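11S globulin (Wrightia tinctoria, PDB 5WXU) probably serves as a hexameric seed storage protein and also binds the plant hormone auxin (indole-3-acetic acid). Local coordinates at residues B[95-100]-B[165-170]. Numbering follows the deposited sequence.
With PO4 (phosphate ion), chain N.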
loop_
_atom_site.group_PDB
_atom_site.type_symbol
_atom_site.label_atom_id
_atom_site.label_comp_id
_atom_site.label_asym_id
_atom_site.label_seq_id
_atom_site.Cartn_x
_atom_site.Cartn_y
_atom_site.Cartn_z
ATOM N N PRO B 95 14.981 19.265 26.140
ATOM C CA PRO B 95 14.277 18.240 25.414
ATOM C C PRO B 95 12.919 17.856 25.984
ATOM O O PRO B 95 12.722 17.777 27.195
ATOM C CB PRO B 95 15.220 17.064 25.517
ATOM C CG PRO B 95 16.602 17.660 25.826
ATOM C CD PRO B 95 16.243 18.756 26.699
ATOM N N SER B 96 11.975 17.584 25.085
ATOM C CA SER B 96 10.630 17.225 25.436
ATOM C C SER B 96 9.999 16.325 24.337
ATOM O O SER B 96 10.507 16.257 23.204
ATOM C CB SER B 96 9.729 18.465 25.571
ATOM O OG SER B 96 9.468 19.244 24.356
ATOM N N TYR B 97 8.920 15.689 24.713
ATOM C CA TYR B 97 8.060 14.944 23.777
ATOM C C TYR B 97 6.627 15.298 24.057
ATOM O O TYR B 97 6.261 15.710 25.163
ATOM C CB TYR B 97 8.291 13.463 23.739
ATOM C CG TYR B 97 8.027 12.678 25.032
ATOM C CD1 TYR B 97 8.944 12.716 26.087
ATOM C CD2 TYR B 97 6.889 12.006 25.233
ATOM C CE1 TYR B 97 8.691 12.042 27.262
ATOM C CE2 TYR B 97 6.665 11.311 26.367
ATOM C CZ TYR B 97 7.572 11.347 27.391
ATOM O OH TYR B 97 7.301 10.651 28.574
ATOM N N ASN B 98 5.801 15.139 23.031
ATOM C CA ASN B 98 4.423 15.502 23.070
ATOM C C ASN B 98 3.563 14.323 22.676
ATOM O O ASN B 98 4.042 13.370 22.064
ATOM C CB ASN B 98 4.148 16.645 22.129
ATOM C CG ASN B 98 5.062 17.803 22.363
ATOM O OD1 ASN B 98 5.855 18.175 21.507
ATOM N ND2 ASN B 98 4.922 18.451 23.533
ATOM N N ASN B 99 2.297 14.456 22.988
ATOM C CA ASN B 99 1.294 13.468 22.532
ATOM C C ASN B 99 0.710 13.673 21.141
ATOM O O ASN B 99 -0.125 12.883 20.670
ATOM C CB ASN B 99 0.154 13.375 23.539
ATOM C CG ASN B 99 -0.630 14.638 23.676
ATOM O OD1 ASN B 99 -0.017 15.693 23.824
ATOM N ND2 ASN B 99 -1.962 14.563 23.712
ATOM N N ALA B 100 1.112 14.741 20.483
ATOM C CA ALA B 100 0.545 15.111 19.177
ATOM C C ALA B 100 1.709 15.419 18.323
ATOM O O ALA B 100 2.702 15.983 18.782
ATOM C CB ALA B 100 -0.348 16.349 19.259
ATOM N N GLY B 165 5.468 11.636 20.472
ATOM C CA GLY B 165 6.242 10.703 21.248
ATOM C C GLY B 165 7.723 10.829 21.128
ATOM O O GLY B 165 8.448 10.138 21.851
ATOM N N ILE B 166 8.162 11.590 20.129
ATOM C CA ILE B 166 9.555 11.710 19.775
ATOM C C ILE B 166 10.185 12.873 20.596
ATOM O O ILE B 166 9.695 13.980 20.581
ATOM C CB ILE B 166 9.702 11.972 18.292
ATOM C CG1 ILE B 166 9.208 10.719 17.530
ATOM C CG2 ILE B 166 11.138 12.402 17.911
ATOM C CD1 ILE B 166 10.063 9.477 17.683
ATOM N N VAL B 167 11.306 12.587 21.250
ATOM C CA VAL B 167 12.077 13.646 21.946
ATOM C C VAL B 167 12.728 14.617 20.951
ATOM O O VAL B 167 13.422 14.207 20.052
ATOM C CB VAL B 167 13.130 13.016 22.848
ATOM C CG1 VAL B 167 14.092 14.088 23.515
ATOM C CG2 VAL B 167 12.526 12.164 23.944
ATOM N N HIS B 168 12.594 15.903 21.238
ATOM C CA HIS B 168 13.236 16.887 20.419
ATOM C C HIS B 168 13.732 18.053 21.328
ATOM O O HIS B 168 13.241 18.251 22.393
ATOM C CB HIS B 168 12.303 17.408 19.374
ATOM C CG HIS B 168 11.007 17.926 19.937
ATOM N ND1 HIS B 168 9.958 17.080 20.239
ATOM C CD2 HIS B 168 10.646 19.151 20.390
ATOM C CE1 HIS B 168 8.988 17.787 20.797
ATOM N NE2 HIS B 168 9.384 19.048 20.897
ATOM N N TRP B 169 14.687 18.794 20.812
ATOM C CA TRP B 169 15.300 19.903 21.556
ATOM C C TRP B 169 15.850 20.855 20.580
ATOM O O TRP B 169 16.005 20.533 19.415
ATOM C CB TRP B 169 16.403 19.425 22.525
ATOM C CG TRP B 169 17.548 18.670 21.898
ATOM C CD1 TRP B 169 17.636 17.283 21.720
ATOM C CD2 TRP B 169 18.753 19.183 21.323
ATOM N NE1 TRP B 169 18.776 16.929 21.070
ATOM C CE2 TRP B 169 19.506 18.065 20.824
ATOM C CE3 TRP B 169 19.295 20.478 21.164
ATOM C CZ2 TRP B 169 20.694 18.197 20.158
ATOM C CZ3 TRP B 169 20.509 20.571 20.575
ATOM C CH2 TRP B 169 21.222 19.489 20.106
ATOM N N ALA B 170 16.104 22.093 21.036
ATOM C CA ALA B 170 16.566 23.111 20.094
ATOM C C ALA B 170 17.575 24.046 20.839
ATOM O O ALA B 170 17.482 24.243 22.020
ATOM C CB ALA B 170 15.423 23.903 19.531
HETATM P P PO4 N . 7.100 21.517 22.699
HETATM O O1 PO4 N . 7.125 20.521 23.966
HETATM O O2 PO4 N . 8.240 21.551 21.695
HETATM O O3 PO4 N . 6.054 20.970 21.718
HETATM O O4 PO4 N . 6.496 22.902 22.941
HETATM O O HOH W 1 11.548 20.740 23.667
HETATM O O HOH W 2 7.008 14.744 20.403
#
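Ser96 and His168 form an antiparallel hydrogen-bonded pair, Ser96 N to His168 O at 3.0 Å and His168 N to Ser96 O at 2.9 Å, where the N-to-C directions of the two short strands make 136°. Beyond this pair the chains part: water 2 bridges Asn98 N and Ile166 O, before Gly165 N reaches Asn98 O directly at 2.8 Å. The side chains of Ser96 and His168 share one face of the sheet. With CG lying between its own backbone N and carbonyl carbon (chi1 54°), the His168 ring folds back over the pair, and Ser96 O sits over one ring face. His168 ND1 donates to Ile166 O at 3.1 Å (N-H...O 156°), which fixes the ring's rotation; His168 NE2 then meets phosphate O2 at 2.9 Å. Phosphate O1 accepts from both Ser96 OG and Asn98 ND2, while Arg199 and His85 bind the same ion, probably from the crystallisation liquor. Strands 91-98 and 168-172 are neighbours in one sheet of the N-terminal cupin beta-barrel; His85 and His184, which bonds Asn98 OD1, lie on strands 80-87 and 178-185 of the other, so the Ser96/His168 face turns to the space between the sheets. Asn98 OD1 approaches the ring edge in plane, 3.2 Å from His168 CE1; Asn98 ND2 also bonds Arg198 O. Replacing His168 by alanine would probably leave phosphate O2 and Ile166 O without their imidazole donors and take away the ring face against Ser96 O. Elsewhere Pro95 CB packs on Val167 CG1 (3.8 Å), whereas Tyr97 stacks on Trp348 of the second subunit and bonds Asn391 O there.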